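Local coordinates for protein Afp1 (PDB 6RBN) that probably builds the inner tube of the anti-feeding prophage, a contractile injection system of Serratia entomophila, inside its surrounding sheath, at residues L36-D41 with G57-P62; A61-L66 with T138-R143; S109-N114 with R143-T148. All blocks are in the same frame, centred on the assembly; numbering follows the deposited sequence.

In the fold
The three contacts form a close cluster, with centres about 11 Å apart between contacts 1 and 2 and between 2 and 3, and about 13 Å between 1 and 3. Both segments of contact 1 precede contact 3 in sequence, and contact 1 shares A61 and P62 with contact 2. Contacts 2 and 3 alternate along the chain and meet at R143, where strand 134-140 gives way to strand 144-148. Both belong to the large antiparallel sheet, in which strand 109-121 pairs with each of these strands, whereas contact 1 lies at the foot of the projecting hairpin 38-46/52-56. L36 on I64, P62 on V144 and A141 on V112 join the three into one apolar junction between hairpin and sheet.

Contact 1 (L36-D41 with G57-P62); sequences LDINFD and GQRQAP
R59 lies across F40 and I38 and, with D41 and Q60, accounts for much of the surface buried here. Its CB sits over one face of the F40 ring, 4.0 Å from the ring centroid and offset toward the rim, in a CH-pi contact. CG of R59 stands between the backbone N and the carbonyl carbon (chi1 54°), and a bend at chi3 then turns the guanidinium away from the ring toward I38. CG2 of I38 covers one guanidinium face, 3.6 Å from NH1 of R59. The ring and guanidinium planes are 62° apart, so the two groups do not stack. D41 and Q60 meet next to this pair, where the segments run roughly antiparallel and hairpin 38-46/52-56 joins the body of this gp19-like tube protein. Their side chains come together at a slant, the flat ends turned only 24° from one another. Both residues also tie the backbones: D41 O accepts a hydrogen bond from G57 N (2.6 Å), and Q60 N makes a weak one to N39 O over 3.3 Å. The same N39 oxygen receives a CA-H...O contact from R59 CA. I38 and N39 pair antiparallel with a strand of a second subunit, which carries the sheet across the interface, and F40 packs on I81 of that subunit, while Q58 packs on R46 of a third subunit.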
loop_
_atom_site.group_PDB
_atom_site.type_symbol
_atom_site.label_atom_id
_atom_site.label_comp_id
_atom_site.label_asym_id
_atom_site.label_seq_id
_atom_site.Cartn_x
_atom_site.Cartn_y
_atom_site.Cartn_z
ATOM N N LEU A 36 11.034 8.943 -47.208
ATOM C CA LEU A 36 12.193 9.200 -48.058
ATOM C C LEU A 36 12.778 7.876 -48.543
ATOM O O LEU A 36 13.945 7.557 -48.337
ATOM C CB LEU A 36 13.227 10.038 -47.312
ATOM C CG LEU A 36 12.964 11.545 -47.198
ATOM C CD1 LEU A 36 12.010 11.914 -46.074
ATOM C CD2 LEU A 36 14.250 12.302 -47.059
ATOM N N ASP A 37 11.939 7.118 -49.235
ATOM C CA ASP A 37 12.267 5.762 -49.639
ATOM C C ASP A 37 12.911 5.752 -51.020
ATOM O O ASP A 37 12.880 6.738 -51.758
ATOM C CB ASP A 37 11.008 4.894 -49.646
ATOM C CG ASP A 37 10.329 4.851 -48.297
ATOM O OD1 ASP A 37 11.004 5.097 -47.279
ATOM O OD2 ASP A 37 9.115 4.560 -48.250
ATOM N N ILE A 38 13.506 4.614 -51.360
ATOM C CA ILE A 38 14.024 4.341 -52.699
ATOM C C ILE A 38 13.382 3.029 -53.125
ATOM O O ILE A 38 13.812 1.957 -52.695
ATOM C CB ILE A 38 15.553 4.248 -52.736
ATOM C CG1 ILE A 38 16.192 5.557 -52.289
ATOM C CG2 ILE A 38 16.034 3.915 -54.132
ATOM C CD1 ILE A 38 17.672 5.447 -52.072
ATOM N N ASN A 39 12.352 3.101 -53.962
ATOM C CA ASN A 39 11.567 1.938 -54.344
ATOM C C ASN A 39 11.744 1.648 -55.827
ATOM O O ASN A 39 11.794 2.568 -56.642
ATOM C CB ASN A 39 10.087 2.159 -54.049
ATOM C CG ASN A 39 9.788 2.225 -52.574
ATOM O OD1 ASN A 39 10.313 1.447 -51.786
ATOM N ND2 ASN A 39 8.936 3.164 -52.188
ATOM N N PHE A 40 11.823 0.365 -56.171
ATOM C CA PHE A 40 11.908 -0.094 -57.547
ATOM C C PHE A 40 10.720 -0.984 -57.879
ATOM O O PHE A 40 10.063 -1.537 -56.996
ATOM C CB PHE A 40 13.199 -0.880 -57.804
ATOM C CG PHE A 40 14.422 -0.027 -57.919
ATOM C CD1 PHE A 40 14.792 0.504 -59.138
ATOM C CD2 PHE A 40 15.195 0.252 -56.809
ATOM C CE1 PHE A 40 15.920 1.287 -59.251
ATOM C CE2 PHE A 40 16.321 1.039 -56.916
ATOM C CZ PHE A 40 16.682 1.557 -58.138
ATOM N N ASP A 41 10.453 -1.114 -59.172
ATOM C CA ASP A 41 9.524 -2.113 -59.671
ATOM C C ASP A 41 10.289 -3.376 -60.051
ATOM O O ASP A 41 11.519 -3.414 -60.037
ATOM C CB ASP A 41 8.739 -1.572 -60.861
ATOM C CG ASP A 41 7.755 -0.495 -60.466
ATOM O OD1 ASP A 41 7.246 -0.540 -59.328
ATOM O OD2 ASP A 41 7.489 0.401 -61.290
ATOM N N GLY A 57 13.011 -3.037 -62.082
ATOM C CA GLY A 57 12.328 -2.167 -63.018
ATOM C C GLY A 57 12.817 -0.743 -62.922
ATOM O O GLY A 57 13.976 -0.477 -62.596
ATOM N N GLN A 58 11.923 0.191 -63.208
ATOM C CA GLN A 58 12.234 1.606 -63.087
ATOM C C GLN A 58 11.737 2.136 -61.753
ATOM O O GLN A 58 10.651 1.777 -61.293
ATOM C CB GLN A 58 11.645 2.394 -64.258
ATOM C CG GLN A 58 10.163 2.217 -64.491
ATOM C CD GLN A 58 9.697 2.953 -65.722
ATOM O OE1 GLN A 58 10.462 3.675 -66.351
ATOM N NE2 GLN A 58 8.441 2.761 -66.084
ATOM N N ARG A 59 12.558 2.967 -61.119
ATOM C CA ARG A 59 12.257 3.451 -59.783
ATOM C C ARG A 59 11.171 4.516 -59.824
ATOM O O ARG A 59 11.179 5.403 -60.680
ATOM C CB ARG A 59 13.528 3.978 -59.115
ATOM C CG ARG A 59 14.288 5.032 -59.887
ATOM C CD ARG A 59 15.582 5.401 -59.183
ATOM N NE ARG A 59 15.350 6.128 -57.942
ATOM C CZ ARG A 59 16.283 6.348 -57.022
ATOM N NH1 ARG A 59 15.985 7.028 -55.925
ATOM N NH2 ARG A 59 17.515 5.891 -57.200
ATOM N N GLN A 60 10.210 4.401 -58.913
ATOM C CA GLN A 60 9.097 5.333 -58.912
ATOM C C GLN A 60 9.345 6.496 -57.960
ATOM O O GLN A 60 10.332 6.543 -57.228
ATOM C CB GLN A 60 7.782 4.632 -58.571
ATOM C CG GLN A 60 7.692 4.009 -57.201
ATOM C CD GLN A 60 8.039 2.545 -57.230
ATOM O OE1 GLN A 60 8.690 2.073 -58.153
ATOM N NE2 GLN A 60 7.560 1.803 -56.241
ATOM N N ALA A 61 8.417 7.443 -57.993
ATOM C CA ALA A 61 8.614 8.722 -57.339
ATOM C C ALA A 61 8.440 8.594 -55.828
ATOM O O ALA A 61 7.593 7.828 -55.363
ATOM C CB ALA A 61 7.624 9.745 -57.875
ATOM N N PRO A 62 9.223 9.324 -55.045
ATOM C CA PRO A 62 9.006 9.350 -53.600
ATOM C C PRO A 62 7.910 10.327 -53.208
ATOM O O PRO A 62 7.723 11.376 -53.824
ATOM C CB PRO A 62 10.366 9.798 -53.056
ATOM C CG PRO A 62 10.951 10.586 -54.151
ATOM C CD PRO A 62 10.496 9.955 -55.422
#

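Contact 2 (A61-L66 with T138-R143); sequences APNITL and TLMADR
I64 and L139 face each other with their side chains on the apolar side of the sheet, and L66 extends this patch by bringing CD1 to 3.8 Å from CD1 of L139. Strands 63-66 and 138-140, whose axes are 150° apart over these short segments, are antiparallel neighbours in the barrel-like sheet of the tail-tube family. Toward the end of the pairing, A141 packs beside I64 and P62: its CB is 4.2 Å from CD1 of I64, and A141 CB is 3.7 Å from CG of P62. V112 of strand 109-121 and L36 cover I64 from the same chain, so this side belongs to the protein interior.

Two backbone hydrogen bonds join I64 and L139, from I64 N to L139 O (3.1 Å) and from L139 N back to I64 O (2.7 Å). Past the last bridge, A141 N makes a weak bond to P62 O at 3.3 Å and carries the pairing beyond the regular strands.

The other face bears N63, T65, T138 and M140. M140 starts with CG opposite its backbone N, then bends at chi2 (69°) and chi3 (75°), which folds the thioether alongside N63: CE of M140 is 3.4 Å from N63 ND2, and SD of M140 also touches CB of A61 at 3.9 Å. T65 and T138 flank one another, the methyl CG2 of T138 next to OG1 of T65. The T138 hydroxyl itself is hydrogen-bonded to the hydroxyls of S119 and T118 on strand 109-121. At the far corner D142 points away from the partner segment, and its OD1 accepts a hydrogen bond from N114 N and a weak one from R143 N.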
loop_
_atom_site.group_PDB
_atom_site.type_symbol
_atom_site.label_atom_id
_atom_site.label_comp_id
_atom_site.label_asym_id
_atom_site.label_seq_id
_atom_site.Cartn_x
_atom_site.Cartn_y
_atom_site.Cartn_z
ATOM N N ALA A 61 8.417 7.443 -57.993
ATOM C CA ALA A 61 8.614 8.722 -57.339
ATOM C C ALA A 61 8.440 8.594 -55.828
ATOM O O ALA A 61 7.593 7.828 -55.363
ATOM C CB ALA A 61 7.624 9.745 -57.875
ATOM N N PRO A 62 9.223 9.324 -55.045
ATOM C CA PRO A 62 9.006 9.350 -53.600
ATOM C C PRO A 62 7.910 10.327 -53.208
ATOM O O PRO A 62 7.723 11.376 -53.824
ATOM C CB PRO A 62 10.366 9.798 -53.056
ATOM C CG PRO A 62 10.951 10.586 -54.151
ATOM C CD PRO A 62 10.496 9.955 -55.422
ATOM N N ASN A 63 7.175 9.954 -52.165
ATOM C CA ASN A 63 6.145 10.797 -51.570
ATOM C C ASN A 63 6.579 11.116 -50.148
ATOM O O ASN A 63 6.633 10.225 -49.296
ATOM C CB ASN A 63 4.783 10.111 -51.596
ATOM C CG ASN A 63 4.260 9.925 -53.001
ATOM O OD1 ASN A 63 4.128 8.801 -53.486
ATOM N ND2 ASN A 63 3.958 11.030 -53.665
ATOM N N ILE A 64 6.879 12.384 -49.895
ATOM C CA ILE A 64 7.577 12.817 -48.693
ATOM C C ILE A 64 6.626 13.643 -47.848
ATOM O O ILE A 64 5.966 14.554 -48.356
ATOM C CB ILE A 64 8.839 13.608 -49.068
ATOM C CG1 ILE A 64 9.780 12.692 -49.838
ATOM C CG2 ILE A 64 9.524 14.176 -47.845
ATOM C CD1 ILE A 64 10.859 13.408 -50.535
ATOM N N THR A 65 6.552 13.324 -46.559
ATOM C CA THR A 65 5.661 13.990 -45.621
ATOM C C THR A 65 6.482 14.793 -44.627
ATOM O O THR A 65 7.314 14.232 -43.910
ATOM C CB THR A 65 4.793 12.969 -44.887
ATOM O OG1 THR A 65 3.907 12.331 -45.814
ATOM C CG2 THR A 65 4.004 13.635 -43.784
ATOM N N LEU A 66 6.249 16.100 -44.588
ATOM C CA LEU A 66 6.836 16.992 -43.600
ATOM C C LEU A 66 5.715 17.593 -42.769
ATOM O O LEU A 66 4.640 17.891 -43.295
ATOM C CB LEU A 66 7.641 18.108 -44.264
ATOM C CG LEU A 66 8.880 17.748 -45.078
ATOM C CD1 LEU A 66 9.436 18.982 -45.748
ATOM C CD2 LEU A 66 9.921 17.123 -44.198
ATOM N N THR A 138 2.612 17.343 -47.876
ATOM C CA THR A 138 3.163 16.239 -48.642
ATOM C C THR A 138 3.796 16.776 -49.916
ATOM O O THR A 138 3.300 17.725 -50.524
ATOM C CB THR A 138 2.119 15.192 -49.010
ATOM O OG1 THR A 138 1.117 15.786 -49.838
ATOM C CG2 THR A 138 1.471 14.625 -47.773
ATOM N N LEU A 139 4.892 16.148 -50.311
ATOM C CA LEU A 139 5.708 16.618 -51.414
ATOM C C LEU A 139 5.854 15.507 -52.438
ATOM O O LEU A 139 5.891 14.324 -52.094
ATOM C CB LEU A 139 7.084 17.052 -50.923
ATOM C CG LEU A 139 7.132 18.170 -49.884
ATOM C CD1 LEU A 139 8.541 18.321 -49.387
ATOM C CD2 LEU A 139 6.645 19.467 -50.456
ATOM N N MET A 140 5.930 15.900 -53.702
ATOM C CA MET A 140 6.207 14.987 -54.799
ATOM C C MET A 140 7.602 15.277 -55.326
ATOM O O MET A 140 7.906 16.415 -55.688
ATOM C CB MET A 140 5.177 15.140 -55.914
ATOM C CG MET A 140 5.386 14.213 -57.100
ATOM S SD MET A 140 5.074 12.478 -56.752
ATOM C CE MET A 140 3.286 12.486 -56.708
ATOM N N ALA A 141 8.446 14.254 -55.364
ATOM C CA ALA A 141 9.815 14.430 -55.823
ATOM C C ALA A 141 10.137 13.439 -56.924
ATOM O O ALA A 141 9.244 12.749 -57.418
ATOM C CB ALA A 141 10.788 14.270 -54.664
ATOM N N ASP A 142 11.406 13.347 -57.311
ATOM C CA ASP A 142 11.782 12.441 -58.387
ATOM C C ASP A 142 12.898 11.475 -58.006
ATOM O O ASP A 142 12.948 10.359 -58.533
ATOM C CB ASP A 142 12.160 13.247 -59.626
ATOM C CG ASP A 142 13.112 14.351 -59.317
ATOM O OD1 ASP A 142 13.378 14.553 -58.121
ATOM O OD2 ASP A 142 13.581 15.022 -60.257
ATOM N N ARG A 143 13.788 11.872 -57.099
ATOM C CA ARG A 143 14.767 10.929 -56.580
ATOM C C ARG A 143 15.156 11.322 -55.164
ATOM O O ARG A 143 14.990 12.466 -54.744
ATOM C CB ARG A 143 16.020 10.844 -57.459
ATOM C CG ARG A 143 16.878 12.072 -57.428
ATOM C CD ARG A 143 18.070 11.944 -58.344
ATOM N NE ARG A 143 18.927 13.121 -58.258
ATOM C CZ ARG A 143 18.770 14.214 -58.997
ATOM N NH1 ARG A 143 19.596 15.237 -58.854
ATOM N NH2 ARG A 143 17.794 14.277 -59.891
#

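Contact 3 (S109-N114 with R143-T148); sequences SWNVSN and RVTIQT
Strands 109-112 and 144-148 run antiparallel, their axes 148° apart over these short segments and 4.6 Å at closest approach, in a register that pairs W110 with I146 and N111 with T145. N111 and T145 exchange two backbone hydrogen bonds, N111 N to T145 O (2.7 Å) and T145 N to N111 O (3.0 Å), while S109 N is hydrogen-bonded to Q147 O (3.1 Å). On one face the I146 side chain runs along the indole of W110, CG1 of I146 coming within 3.5 Å of CD1 of W110. V112 and V144 touch through their CG2 methyls at 4.2 Å.

The opposite face is polar. OG1 of T145 packs against CB of N111, and CG of Q147 against OG of S109 at 3.2 Å. At the turn, the extended R143 chain carries its guanidinium over S113, whose CB lies 3.4 Å above the centre of the guanidinium plane. Q147 OE1 is hydrogen-bonded to K284 NZ, and its NE2 to the backbone O of Q281, both of the Afp2 chain. The apolar face thus packs into the subunit's own interior and, at W110 and I146, against a second tube subunit, while the polar face meets Afp2, presumably the sheath protein.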
loop_
_atom_site.group_PDB
_atom_site.type_symbol
_atom_site.label_atom_id
_atom_site.label_comp_id
_atom_site.label_asym_id
_atom_site.label_seq_id
_atom_site.Cartn_x
_atom_site.Cartn_y
_atom_site.Cartn_z
ATOM N N SER A 109 23.011 12.599 -44.282
ATOM C CA SER A 109 21.941 13.427 -44.812
ATOM C C SER A 109 21.268 12.752 -45.996
ATOM O O SER A 109 21.851 11.915 -46.684
ATOM C CB SER A 109 22.455 14.809 -45.219
ATOM O OG SER A 109 23.327 14.733 -46.316
ATOM N N TRP A 110 20.012 13.136 -46.212
ATOM C CA TRP A 110 19.175 12.647 -47.301
ATOM C C TRP A 110 18.856 13.811 -48.224
ATOM O O TRP A 110 18.316 14.825 -47.779
ATOM C CB TRP A 110 17.883 12.038 -46.758
ATOM C CG TRP A 110 18.020 10.669 -46.197
ATOM C CD1 TRP A 110 17.698 9.505 -46.813
ATOM C CD2 TRP A 110 18.549 10.312 -44.918
ATOM N NE1 TRP A 110 17.975 8.442 -45.997
ATOM C CE2 TRP A 110 18.501 8.912 -44.824
ATOM C CE3 TRP A 110 19.051 11.040 -43.838
ATOM C CZ2 TRP A 110 18.936 8.226 -43.699
ATOM C CZ3 TRP A 110 19.482 10.360 -42.725
ATOM C CH2 TRP A 110 19.423 8.966 -42.661
ATOM N N ASN A 111 19.185 13.664 -49.501
ATOM C CA ASN A 111 18.960 14.709 -50.486
ATOM C C ASN A 111 17.735 14.389 -51.326
ATOM O O ASN A 111 17.504 13.237 -51.697
ATOM C CB ASN A 111 20.176 14.877 -51.392
ATOM C CG ASN A 111 21.399 15.315 -50.636
ATOM O OD1 ASN A 111 22.388 14.594 -50.565
ATOM N ND2 ASN A 111 21.337 16.501 -50.056
ATOM N N VAL A 112 16.951 15.422 -51.622
ATOM C CA VAL A 112 15.724 15.317 -52.400
ATOM C C VAL A 112 15.823 16.321 -53.540
ATOM O O VAL A 112 16.153 17.486 -53.309
ATOM C CB VAL A 112 14.490 15.590 -51.525
ATOM C CG1 VAL A 112 13.250 15.637 -52.346
ATOM C CG2 VAL A 112 14.366 14.539 -50.441
ATOM N N SER A 113 15.558 15.875 -54.769
ATOM C CA SER A 113 16.001 16.639 -55.932
ATOM C C SER A 113 15.037 17.761 -56.313
ATOM O O SER A 113 15.405 18.939 -56.285
ATOM C CB SER A 113 16.219 15.699 -57.111
ATOM O OG SER A 113 16.616 16.414 -58.265
ATOM N N ASN A 114 13.807 17.425 -56.699
ATOM C CA ASN A 114 12.847 18.436 -57.159
ATOM C C ASN A 114 11.517 18.180 -56.463
ATOM O O ASN A 114 10.671 17.445 -56.975
ATOM C CB ASN A 114 12.688 18.418 -58.672
ATOM C CG ASN A 114 13.875 19.002 -59.390
ATOM O OD1 ASN A 114 14.434 20.012 -58.971
ATOM N ND2 ASN A 114 14.263 18.377 -60.492
ATOM N N ARG A 143 13.788 11.872 -57.099
ATOM C CA ARG A 143 14.767 10.929 -56.580
ATOM C C ARG A 143 15.156 11.322 -55.164
ATOM O O ARG A 143 14.990 12.466 -54.744
ATOM C CB ARG A 143 16.020 10.844 -57.459
ATOM C CG ARG A 143 16.878 12.072 -57.428
ATOM C CD ARG A 143 18.070 11.944 -58.344
ATOM N NE ARG A 143 18.927 13.121 -58.258
ATOM C CZ ARG A 143 18.770 14.214 -58.997
ATOM N NH1 ARG A 143 19.596 15.237 -58.854
ATOM N NH2 ARG A 143 17.794 14.277 -59.891
ATOM N N VAL A 144 15.665 10.333 -54.429
ATOM C CA VAL A 144 16.187 10.505 -53.078
ATOM C C VAL A 144 17.569 9.873 -53.040
ATOM O O VAL A 144 17.713 8.678 -53.321
ATOM C CB VAL A 144 15.278 9.863 -52.014
ATOM C CG1 VAL A 144 15.953 9.879 -50.661
ATOM C CG2 VAL A 144 13.955 10.588 -51.930
ATOM N N THR A 145 18.582 10.665 -52.707
ATOM C CA THR A 145 19.940 10.165 -52.571
ATOM C C THR A 145 20.428 10.374 -51.145
ATOM O O THR A 145 19.912 11.211 -50.405
ATOM C CB THR A 145 20.898 10.844 -53.558
ATOM O OG1 THR A 145 20.914 12.254 -53.319
ATOM C CG2 THR A 145 20.472 10.579 -54.989
ATOM N N ILE A 146 21.433 9.591 -50.765
ATOM C CA ILE A 146 21.994 9.602 -49.420
ATOM C C ILE A 146 23.484 9.875 -49.538
ATOM O O ILE A 146 24.215 9.077 -50.137
ATOM C CB ILE A 146 21.759 8.267 -48.695
ATOM C CG1 ILE A 146 20.270 7.956 -48.586
ATOM C CG2 ILE A 146 22.387 8.287 -47.323
ATOM C CD1 ILE A 146 19.978 6.558 -48.126
ATOM N N GLN A 147 23.942 10.987 -48.974
ATOM C CA GLN A 147 25.370 11.206 -48.810
ATOM C C GLN A 147 25.731 11.064 -47.339
ATOM O O GLN A 147 24.980 11.487 -46.455
ATOM C CB GLN A 147 25.828 12.564 -49.363
ATOM C CG GLN A 147 25.312 13.789 -48.666
ATOM C CD GLN A 147 25.892 15.060 -49.229
ATOM O OE1 GLN A 147 26.709 15.025 -50.141
ATOM N NE2 GLN A 147 25.489 16.191 -48.674
ATOM N N THR A 148 26.863 10.420 -47.083
ATOM C CA THR A 148 27.272 10.033 -45.738
ATOM C C THR A 148 28.593 10.720 -45.421
ATOM O O THR A 148 29.650 10.279 -45.880
ATOM C CB THR A 148 27.414 8.522 -45.619
ATOM O OG1 THR A 148 28.420 8.069 -46.528
ATOM C CG2 THR A 148 26.104 7.832 -45.940
#